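Local coordinates for protein prolyl oligopeptidase (Novosphingobium capsulatum, PDB 1YR2) that probably hydrolyses oligopeptides after proline and, far less readily, after alanine, as a serine peptidase of the S9A family, at residues S43-L48 / S58-W63; D278-V283 / V326-W331; M476-R481 / E556-N561. All coordinates share one frame; numbering follows the deposited sequence.

In the fold
The three contacts follow one another along the chain and do not touch. Contact 1 and contact 2 lie on opposite sides of the chain's centre, their centres about 68 Å apart. Contact 2 joins two adjacent blades of the seven-bladed beta-propeller. Contact 3 lies in the alpha/beta-hydrolase domain, between a strand of its main sheet and helix 544-560. That sheet includes strand 569-574, which leads into the probable nucleophile elbow around Ser-575. Contact 1 is earliest in sequence, yet it packs on helix 664-675 of this same domain. The centre of contact 3 is about 40 Å from that of contact 1 and about 49 Å from that of contact 2.

Contact 1. Residues S43-L48 / S58-W63; sequences SPQVPL and SDPWRW
Trp-63 NE1 gives its hydrogen to Pro-44 O at 2.9 Å. The bond is bent, and the oxygen is tilted from the indole plane. Trp-63 CG sits between the backbone N and the carbonyl carbon (chi1 65°), which turns the ring to meet Pro-44 O. Val-46 CG2 touches the same ring at CD1, 3.8 Å away. Trp-61 makes the neighbouring bond. Its NE1 donates to Ser-43 O at 3.0 Å, almost straight (174°). The oxygen lies in the indole plane, but the donor stands above the carbonyl plane of Ser-43. Gln-45 CG rests 3.6 Å from Trp-61 CZ2, and Gln-45 OE1 lies against Pro-60 CB. With an alanine in place of Trp-61, Ser-43 O is likely to lose this donor, and a gap would probably open beside Gln-45.

The backbones join further along. Val-46 N donates to Pro-60 O, and Asp-59 N to Leu-48 O. Water 1 donates to both Val-46 O and Asp-59 O. Leu-48 CD2 lies over the centre of one face of the Arg-62 guanidinium, 3.7 Å from CZ. Arg-62 NE and NH2 both hold Asp-59 OD2, a salt bridge that lies in the guanidinium plane. Lys-668 and Tyr-638 bind Asp-59 OD1, while Glu-50 pairs with Arg-62 NH1.

Trp-61 and Ser-43 also pack on helix 664-675. Two indole N-H groups thus meet backbone carbonyls of 43-48, backbone bonds and a water tie the rest, and the buried Asp-59 charge is matched by Arg-62 and Lys-668.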
loop_
_atom_site.group_PDB
_atom_site.type_symbol
_atom_site.label_atom_id
_atom_site.label_comp_id
_atom_site.label_asym_id
_atom_site.label_seq_id
_atom_site.Cartn_x
_atom_site.Cartn_y
_atom_site.Cartn_z
ATOM N N SER A 43 -2.776 37.363 -11.739
ATOM C CA SER A 43 -1.545 36.602 -11.936
ATOM C C SER A 43 -0.658 37.379 -12.909
ATOM O O SER A 43 -0.636 37.059 -14.070
ATOM C CB SER A 43 -1.892 35.204 -12.465
ATOM O OG SER A 43 -2.585 34.473 -11.434
ATOM N N PRO A 44 0.022 38.433 -12.454
ATOM C CA PRO A 44 0.850 39.248 -13.360
ATOM C C PRO A 44 1.854 38.416 -14.174
ATOM O O PRO A 44 2.395 37.435 -13.667
ATOM C CB PRO A 44 1.596 40.195 -12.403
ATOM C CG PRO A 44 0.697 40.273 -11.166
ATOM C CD PRO A 44 0.105 38.912 -11.067
ATOM N N GLN A 45 2.069 38.792 -15.424
ATOM C CA GLN A 45 3.008 38.095 -16.296
ATOM C C GLN A 45 4.299 38.884 -16.392
ATOM O O GLN A 45 4.269 40.100 -16.476
ATOM C CB GLN A 45 2.412 37.958 -17.672
ATOM C CG GLN A 45 1.232 37.073 -17.655
ATOM C CD GLN A 45 0.609 36.896 -19.013
ATOM O OE1 GLN A 45 1.294 36.599 -19.983
ATOM N NE2 GLN A 45 -0.703 37.067 -19.091
ATOM N N VAL A 46 5.424 38.192 -16.334
ATOM C CA VAL A 46 6.711 38.761 -16.678
ATOM C C VAL A 46 7.033 38.079 -18.007
ATOM O O VAL A 46 7.398 36.907 -18.025
ATOM C CB VAL A 46 7.787 38.443 -15.599
ATOM C CG1 VAL A 46 9.178 38.953 -16.037
ATOM C CG2 VAL A 46 7.400 39.042 -14.212
ATOM N N PRO A 47 6.837 38.774 -19.125
ATOM C CA PRO A 47 7.002 38.149 -20.439
ATOM C C PRO A 47 8.381 37.491 -20.589
ATOM O O PRO A 47 9.390 38.060 -20.171
ATOM C CB PRO A 47 6.830 39.329 -21.404
ATOM C CG PRO A 47 5.933 40.252 -20.690
ATOM C CD PRO A 47 6.351 40.164 -19.235
ATOM N N LEU A 48 8.410 36.283 -21.095
ATOM C CA LEU A 48 9.639 35.528 -21.244
ATOM C C LEU A 48 9.400 34.459 -22.300
ATOM O O LEU A 48 8.597 33.568 -22.100
ATOM C CB LEU A 48 10.053 34.868 -19.919
ATOM C CG LEU A 48 11.227 33.893 -19.991
ATOM C CD1 LEU A 48 12.512 34.628 -20.441
ATOM C CD2 LEU A 48 11.417 33.147 -18.669
ATOM N N SER A 58 6.968 30.044 -24.245
ATOM C CA SER A 58 6.612 31.097 -23.332
ATOM C C SER A 58 6.442 30.574 -21.907
ATOM O O SER A 58 5.826 29.507 -21.676
ATOM C CB SER A 58 5.319 31.745 -23.818
ATOM O OG SER A 58 4.929 32.796 -22.938
ATOM N N ASP A 59 6.943 31.346 -20.935
ATOM C CA ASP A 59 6.874 30.978 -19.519
ATOM C C ASP A 59 6.714 32.240 -18.700
ATOM O O ASP A 59 7.637 32.689 -18.029
ATOM C CB ASP A 59 8.134 30.179 -19.150
ATOM C CG ASP A 59 8.053 29.494 -17.803
ATOM O OD1 ASP A 59 7.067 29.690 -17.062
ATOM O OD2 ASP A 59 8.958 28.695 -17.431
ATOM N N PRO A 60 5.547 32.852 -18.785
ATOM C CA PRO A 60 5.307 34.145 -18.138
ATOM C C PRO A 60 5.179 34.135 -16.624
ATOM O O PRO A 60 5.150 35.229 -16.025
ATOM C CB PRO A 60 3.999 34.630 -18.755
ATOM C CG PRO A 60 3.440 33.493 -19.519
ATOM C CD PRO A 60 4.392 32.380 -19.567
ATOM N N TRP A 61 5.077 32.955 -16.036
ATOM C CA TRP A 61 4.868 32.816 -14.588
ATOM C C TRP A 61 6.044 32.116 -13.911
ATOM O O TRP A 61 5.924 31.570 -12.814
ATOM C CB TRP A 61 3.534 32.135 -14.298
ATOM C CG TRP A 61 2.354 32.975 -14.759
ATOM C CD1 TRP A 61 1.890 34.107 -14.184
ATOM C CD2 TRP A 61 1.543 32.749 -15.919
ATOM N NE1 TRP A 61 0.808 34.591 -14.888
ATOM C CE2 TRP A 61 0.586 33.776 -15.970
ATOM C CE3 TRP A 61 1.553 31.799 -16.930
ATOM C CZ2 TRP A 61 -0.371 33.869 -16.988
ATOM C CZ3 TRP A 61 0.605 31.860 -17.904
ATOM C CH2 TRP A 61 -0.355 32.915 -17.938
ATOM N N ARG A 62 7.217 32.196 -14.526
ATOM C CA ARG A 62 8.386 31.601 -13.912
ATOM C C ARG A 62 8.640 32.156 -12.505
ATOM O O ARG A 62 9.180 31.461 -11.656
ATOM C CB ARG A 62 9.632 31.796 -14.751
ATOM C CG ARG A 62 10.733 30.846 -14.302
ATOM C CD ARG A 62 11.860 30.662 -15.277
ATOM N NE ARG A 62 11.443 29.901 -16.436
ATOM C CZ ARG A 62 12.219 29.744 -17.471
ATOM N NH1 ARG A 62 13.458 30.265 -17.480
ATOM N NH2 ARG A 62 11.785 29.075 -18.531
ATOM N N TRP A 63 8.248 33.402 -12.271
ATOM C CA TRP A 63 8.401 34.016 -10.934
ATOM C C TRP A 63 7.658 33.255 -9.822
ATOM O O TRP A 63 8.047 33.336 -8.652
ATOM C CB TRP A 63 8.016 35.492 -10.959
ATOM C CG TRP A 63 6.553 35.757 -11.264
ATOM C CD1 TRP A 63 5.996 35.944 -12.480
ATOM C CD2 TRP A 63 5.484 35.850 -10.313
ATOM N NE1 TRP A 63 4.641 36.139 -12.362
ATOM C CE2 TRP A 63 4.301 36.082 -11.032
ATOM C CE3 TRP A 63 5.410 35.773 -8.924
ATOM C CZ2 TRP A 63 3.058 36.236 -10.403
ATOM C CZ3 TRP A 63 4.171 35.932 -8.299
ATOM C CH2 TRP A 63 3.021 36.150 -9.037
HETATM O O HOH W 1 8.707 34.885 -16.685
HETATM O O HOH W 2 5.870 35.389 -22.155
#

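Contact 2. Residues D278-V283 / V326-W331; sequences DGRWVV and VGDQLW
Asp-278 OD2 accepts a nearly straight hydrogen bond from Gly-327 N at 2.8 Å, on its syn lone pair. Asp-278 OD1 takes a hydrogen from water 3, which also donates to Gly-327 O. The carboxylate thus holds both polar ends of Gly-327, one directly and one through water. Gly-327 lies in a type II' turn from Val-326 to Gln-329.

Asp-328 OD1 is the second polar centre. Trp-281 NE1 donates to it at 2.9 Å, on the anti side and somewhat out of the carboxylate plane. The indole and carboxylate planes are 77° apart. Arg-280 NH1 forms a salt bridge with the same oxygen at 3.1 Å. Here the oxygen lies over the guanidinium face, and no N-H points at it. The attraction is one of charge. The Arg-280 chain bends at chi3 (109°), which lays the guanidinium over Gly-327 C and Asp-328 OD1. On the way, Arg-280 CD passes 3.5 Å from Gly-327 CA.

Apolar contacts follow further along the strands. Leu-330 CD2 meets Trp-281 CB, and its other branch, CD1, reaches Val-283 CG2 at 4.0 Å. The side chains of Leu-330 and Val-283 slide past each other in opposite directions.

The four-stranded antiparallel sheets 270-311 and 320-357 follow each other in the chain as neighbouring propeller blades. Strands 281-287 and 329-334 are each the second of their sheet. Trp-281 also packs on strand 295-302 of its own blade. Phe-322, on strand 320-326, touches both Val-283 and Leu-330.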
loop_
_atom_site.group_PDB
_atom_site.type_symbol
_atom_site.label_atom_id
_atom_site.label_comp_id
_atom_site.label_asym_id
_atom_site.label_seq_id
_atom_site.Cartn_x
_atom_site.Cartn_y
_atom_site.Cartn_z
ATOM N N ASP A 278 8.139 -27.117 13.785
ATOM C CA ASP A 278 8.279 -28.312 14.592
ATOM C C ASP A 278 9.635 -28.364 15.290
ATOM O O ASP A 278 9.984 -29.344 15.910
ATOM C CB ASP A 278 8.012 -29.581 13.748
ATOM C CG ASP A 278 8.947 -29.725 12.548
ATOM O OD1 ASP A 278 9.874 -28.878 12.356
ATOM O OD2 ASP A 278 8.803 -30.707 11.761
ATOM N N GLY A 279 10.419 -27.310 15.140
ATOM C CA GLY A 279 11.608 -27.104 15.922
ATOM C C GLY A 279 12.837 -27.834 15.404
ATOM O O GLY A 279 13.881 -27.823 16.066
ATOM N N ARG A 280 12.731 -28.397 14.208
ATOM C CA ARG A 280 13.748 -29.298 13.679
ATOM C C ARG A 280 14.953 -28.655 12.990
ATOM O O ARG A 280 16.016 -29.289 12.905
ATOM C CB ARG A 280 13.094 -30.285 12.709
ATOM C CG ARG A 280 12.317 -31.410 13.397
ATOM C CD ARG A 280 11.560 -32.255 12.422
ATOM N NE ARG A 280 12.022 -33.637 12.164
ATOM C CZ ARG A 280 13.265 -34.061 12.073
ATOM N NH1 ARG A 280 14.293 -33.279 12.273
ATOM N NH2 ARG A 280 13.493 -35.309 11.771
ATOM N N TRP A 281 14.768 -27.464 12.436
ATOM C CA TRP A 281 15.795 -26.764 11.654
ATOM C C TRP A 281 15.871 -25.280 12.012
ATOM O O TRP A 281 14.831 -24.596 12.093
ATOM C CB TRP A 281 15.514 -26.907 10.177
ATOM C CG TRP A 281 15.774 -28.280 9.694
ATOM C CD1 TRP A 281 14.858 -29.296 9.572
ATOM C CD2 TRP A 281 17.043 -28.836 9.323
ATOM N NE1 TRP A 281 15.494 -30.435 9.131
ATOM C CE2 TRP A 281 16.838 -30.175 8.994
ATOM C CE3 TRP A 281 18.352 -28.315 9.223
ATOM C CZ2 TRP A 281 17.888 -31.010 8.572
ATOM C CZ3 TRP A 281 19.372 -29.135 8.846
ATOM C CH2 TRP A 281 19.135 -30.465 8.497
ATOM N N VAL A 282 17.102 -24.809 12.222
ATOM C CA VAL A 282 17.423 -23.362 12.222
ATOM C C VAL A 282 17.764 -22.973 10.790
ATOM O O VAL A 282 18.482 -23.695 10.097
ATOM C CB VAL A 282 18.607 -23.065 13.154
ATOM C CG1 VAL A 282 19.040 -21.629 13.128
ATOM C CG2 VAL A 282 18.245 -23.482 14.585
ATOM N N VAL A 283 17.220 -21.847 10.338
ATOM C CA VAL A 283 17.460 -21.329 9.013
ATOM C C VAL A 283 17.899 -19.890 9.150
ATOM O O VAL A 283 17.214 -19.025 9.763
ATOM C CB VAL A 283 16.212 -21.424 8.128
ATOM C CG1 VAL A 283 16.452 -20.879 6.721
ATOM C CG2 VAL A 283 15.737 -22.871 8.082
ATOM N N VAL A 326 8.727 -28.900 7.547
ATOM C CA VAL A 326 8.020 -30.007 8.181
ATOM C C VAL A 326 8.980 -31.159 8.082
ATOM O O VAL A 326 9.389 -31.542 6.980
ATOM C CB VAL A 326 6.720 -30.403 7.450
ATOM C CG1 VAL A 326 6.051 -31.621 8.125
ATOM C CG2 VAL A 326 5.789 -29.276 7.369
ATOM N N GLY A 327 9.400 -31.682 9.227
ATOM C CA GLY A 327 10.314 -32.823 9.210
ATOM C C GLY A 327 11.663 -32.355 8.667
ATOM O O GLY A 327 12.184 -31.338 9.107
ATOM N N ASP A 328 12.218 -33.054 7.683
ATOM C CA ASP A 328 13.504 -32.645 7.114
ATOM C C ASP A 328 13.336 -32.018 5.741
ATOM O O ASP A 328 14.230 -32.060 4.897
ATOM C CB ASP A 328 14.454 -33.822 7.050
ATOM C CG ASP A 328 15.005 -34.215 8.400
ATOM O OD1 ASP A 328 15.095 -33.337 9.311
ATOM O OD2 ASP A 328 15.445 -35.373 8.595
ATOM N N GLN A 329 12.149 -31.462 5.511
ATOM C CA GLN A 329 11.866 -30.701 4.301
ATOM C C GLN A 329 11.572 -29.248 4.653
ATOM O O GLN A 329 10.817 -28.970 5.563
ATOM C CB GLN A 329 10.694 -31.332 3.549
ATOM C CG GLN A 329 11.088 -32.718 3.001
ATOM C CD GLN A 329 10.006 -33.411 2.252
ATOM O OE1 GLN A 329 8.823 -33.198 2.526
ATOM N NE2 GLN A 329 10.398 -34.253 1.297
ATOM N N LEU A 330 12.153 -28.343 3.887
ATOM C CA LEU A 330 11.967 -26.915 4.021
ATOM C C LEU A 330 11.391 -26.342 2.718
ATOM O O LEU A 330 11.750 -26.767 1.638
ATOM C CB LEU A 330 13.329 -26.272 4.256
ATOM C CG LEU A 330 14.184 -26.736 5.436
ATOM C CD1 LEU A 330 15.433 -25.861 5.502
ATOM C CD2 LEU A 330 13.445 -26.692 6.747
ATOM N N TRP A 331 10.559 -25.315 2.804
ATOM C CA TRP A 331 10.035 -24.669 1.608
ATOM C C TRP A 331 10.492 -23.215 1.592
ATOM O O TRP A 331 10.498 -22.573 2.614
ATOM C CB TRP A 331 8.505 -24.674 1.636
ATOM C CG TRP A 331 7.975 -26.029 1.275
ATOM C CD1 TRP A 331 7.534 -26.428 0.057
ATOM C CD2 TRP A 331 7.867 -27.167 2.126
ATOM N NE1 TRP A 331 7.121 -27.735 0.098
ATOM C CE2 TRP A 331 7.297 -28.217 1.358
ATOM C CE3 TRP A 331 8.106 -27.393 3.478
ATOM C CZ2 TRP A 331 7.049 -29.495 1.871
ATOM C CZ3 TRP A 331 7.839 -28.681 3.998
ATOM C CH2 TRP A 331 7.325 -29.704 3.184
HETATM O O HOH W 3 11.192 -28.835 10.000
#

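Contact 3. Residues M476-R481 / E556-N561; sequences MFIVRR and EWLIAN
Met-476 CE touches two neighbouring residues of helix 544-560. It is 3.8 Å from Trp-557 CE3 and also 3.8 Å from Leu-558 CD2. The methionine chain leaves the strand extended, with CG opposite the backbone N. It then bends at chi3 (53°), and this turn brings the terminal methyl to the helix. The sulfur, SD, remains beside Leu-558, 4.0 Å from its CD2.

Ile-478 is two residues further along the strand and on the same side. Its CG1 branch is extended (chi2 161°) and carries CD1 to Trp-557 CZ3 at 3.8 Å. The same methyl is 4.1 Å from Leu-558 CD2. The Ile-478 and Trp-557 side chains cross at about a right angle. Leu-558 instead slides past Ile-478 in the opposite direction.

The six-membered ring of the indole, through CE3 and CZ3, is what the two methyls touch. Asn-561 ND2 lies over one face of the Trp-557 ring, toward its rim. It donates to Trp-557 O at 2.8 Å, in the carbonyl plane and on a lone pair. Asn-561 N binds the same oxygen.

Val-464 and Ala-521, on the two strands flanking 473-481, touch Trp-557 and Leu-558 respectively. Between 476-481 and 556-561 of this alpha/beta-hydrolase fold the contact is van der Waals, made by methyls, a thioether and the six-membered ring of an indole, while the Asn-561 bonds to Trp-557 O finish the helix end.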
loop_
_atom_site.group_PDB
_atom_site.type_symbol
_atom_site.label_atom_id
_atom_site.label_comp_id
_atom_site.label_asym_id
_atom_site.label_seq_id
_atom_site.Cartn_x
_atom_site.Cartn_y
_atom_site.Cartn_z
ATOM N N MET A 476 -9.819 -2.248 -15.125
ATOM C CA MET A 476 -10.421 -1.196 -14.308
ATOM C C MET A 476 -11.340 -1.806 -13.255
ATOM O O MET A 476 -12.112 -2.722 -13.547
ATOM C CB MET A 476 -11.197 -0.212 -15.169
ATOM C CG MET A 476 -11.929 0.880 -14.389
ATOM S SD MET A 476 -12.394 2.252 -15.477
ATOM C CE MET A 476 -13.248 1.423 -16.772
ATOM N N PHE A 477 -11.266 -1.248 -12.037
ATOM C CA PHE A 477 -12.148 -1.585 -10.920
ATOM C C PHE A 477 -13.264 -0.570 -10.894
ATOM O O PHE A 477 -13.047 0.621 -11.161
ATOM C CB PHE A 477 -11.437 -1.479 -9.558
ATOM C CG PHE A 477 -10.315 -2.438 -9.354
ATOM C CD1 PHE A 477 -10.546 -3.796 -9.333
ATOM C CD2 PHE A 477 -9.010 -1.985 -9.226
ATOM C CE1 PHE A 477 -9.506 -4.695 -9.202
ATOM C CE2 PHE A 477 -7.957 -2.893 -9.064
ATOM C CZ PHE A 477 -8.222 -4.243 -9.034
ATOM N N ILE A 478 -14.472 -1.030 -10.626
ATOM C CA ILE A 478 -15.636 -0.152 -10.462
ATOM C C ILE A 478 -16.309 -0.553 -9.165
ATOM O O ILE A 478 -16.618 -1.742 -8.964
ATOM C CB ILE A 478 -16.594 -0.393 -11.648
ATOM C CG1 ILE A 478 -15.928 0.022 -12.948
ATOM C CG2 ILE A 478 -17.885 0.456 -11.492
ATOM C CD1 ILE A 478 -16.596 -0.582 -14.128
ATOM N N VAL A 479 -16.546 0.409 -8.287
ATOM C CA VAL A 479 -16.968 0.116 -6.939
ATOM C C VAL A 479 -18.186 0.948 -6.668
ATOM O O VAL A 479 -18.172 2.150 -6.826
ATOM C CB VAL A 479 -15.884 0.523 -5.916
ATOM C CG1 VAL A 479 -16.287 0.037 -4.530
ATOM C CG2 VAL A 479 -14.562 -0.071 -6.295
ATOM N N ARG A 480 -19.257 0.292 -6.286
ATOM C CA ARG A 480 -20.541 0.979 -6.082
ATOM C C ARG A 480 -21.304 0.355 -4.950
ATOM O O ARG A 480 -21.283 -0.866 -4.762
ATOM C CB ARG A 480 -21.397 0.830 -7.315
ATOM C CG ARG A 480 -20.948 1.707 -8.464
ATOM C CD ARG A 480 -21.668 1.451 -9.771
ATOM N NE ARG A 480 -21.365 0.131 -10.326
ATOM C CZ ARG A 480 -21.730 -0.232 -11.543
ATOM N NH1 ARG A 480 -22.413 0.609 -12.306
ATOM N NH2 ARG A 480 -21.447 -1.445 -12.000
ATOM N N ARG A 481 -21.995 1.190 -4.203
ATOM C CA ARG A 481 -22.983 0.704 -3.276
ATOM C C ARG A 481 -24.138 -0.026 -4.016
ATOM O O ARG A 481 -24.406 0.247 -5.171
ATOM C CB ARG A 481 -23.485 1.888 -2.448
ATOM C CG ARG A 481 -24.146 1.519 -1.145
ATOM C CD ARG A 481 -24.393 2.779 -0.326
ATOM N NE ARG A 481 -25.198 3.747 -1.072
ATOM C CZ ARG A 481 -25.401 4.998 -0.711
ATOM N NH1 ARG A 481 -24.780 5.478 0.350
ATOM N NH2 ARG A 481 -26.163 5.803 -1.442
ATOM N N GLU A 556 -14.163 7.115 -21.391
ATOM C CA GLU A 556 -15.091 6.809 -22.470
ATOM C C GLU A 556 -15.913 5.544 -22.210
ATOM O O GLU A 556 -17.095 5.501 -22.519
ATOM C CB GLU A 556 -14.343 6.730 -23.811
ATOM C CG GLU A 556 -13.839 8.091 -24.239
ATOM C CD GLU A 556 -13.046 8.084 -25.523
ATOM O OE1 GLU A 556 -12.226 7.150 -25.750
ATOM O OE2 GLU A 556 -13.254 9.027 -26.310
ATOM N N TRP A 557 -15.257 4.532 -21.664
ATOM C CA TRP A 557 -15.835 3.220 -21.434
ATOM C C TRP A 557 -16.934 3.351 -20.397
ATOM O O TRP A 557 -18.001 2.768 -20.537
ATOM C CB TRP A 557 -14.779 2.210 -20.945
ATOM C CG TRP A 557 -15.274 0.833 -20.922
ATOM C CD1 TRP A 557 -15.169 -0.093 -21.919
ATOM C CD2 TRP A 557 -16.027 0.220 -19.879
ATOM N NE1 TRP A 557 -15.776 -1.257 -21.528
ATOM C CE2 TRP A 557 -16.314 -1.094 -20.285
ATOM C CE3 TRP A 557 -16.480 0.652 -18.611
ATOM C CZ2 TRP A 557 -17.057 -1.984 -19.491
ATOM C CZ3 TRP A 557 -17.206 -0.232 -17.819
ATOM C CH2 TRP A 557 -17.522 -1.524 -18.279
ATOM N N LEU A 558 -16.669 4.113 -19.357
ATOM C CA LEU A 558 -17.610 4.235 -18.254
ATOM C C LEU A 558 -18.906 4.916 -18.722
ATOM O O LEU A 558 -19.982 4.584 -18.272
ATOM C CB LEU A 558 -16.978 5.032 -17.139
ATOM C CG LEU A 558 -15.799 4.453 -16.333
ATOM C CD1 LEU A 558 -15.032 5.535 -15.484
ATOM C CD2 LEU A 558 -16.292 3.323 -15.472
ATOM N N ILE A 559 -18.765 5.889 -19.605
ATOM C CA ILE A 559 -19.910 6.593 -20.198
ATOM C C ILE A 559 -20.644 5.722 -21.177
ATOM O O ILE A 559 -21.885 5.661 -21.139
ATOM C CB ILE A 559 -19.488 7.950 -20.817
ATOM C CG1 ILE A 559 -18.944 8.842 -19.702
ATOM C CG2 ILE A 559 -20.704 8.586 -21.547
ATOM C CD1 ILE A 559 -18.280 10.121 -20.119
ATOM N N ALA A 560 -19.891 5.024 -22.023
ATOM C CA ALA A 560 -20.484 4.173 -23.058
ATOM C C ALA A 560 -21.210 2.975 -22.474
ATOM O O ALA A 560 -22.177 2.435 -23.059
ATOM C CB ALA A 560 -19.411 3.712 -24.012
ATOM N N ASN A 561 -20.757 2.540 -21.320
ATOM C CA ASN A 561 -21.249 1.301 -20.755
ATOM C C ASN A 561 -22.202 1.500 -19.593
ATOM O O ASN A 561 -22.519 0.561 -18.878
ATOM C CB ASN A 561 -20.075 0.385 -20.415
ATOM C CG ASN A 561 -19.421 -0.137 -21.656
ATOM O OD1 ASN A 561 -19.868 -1.158 -22.187
ATOM N ND2 ASN A 561 -18.470 0.638 -22.228
#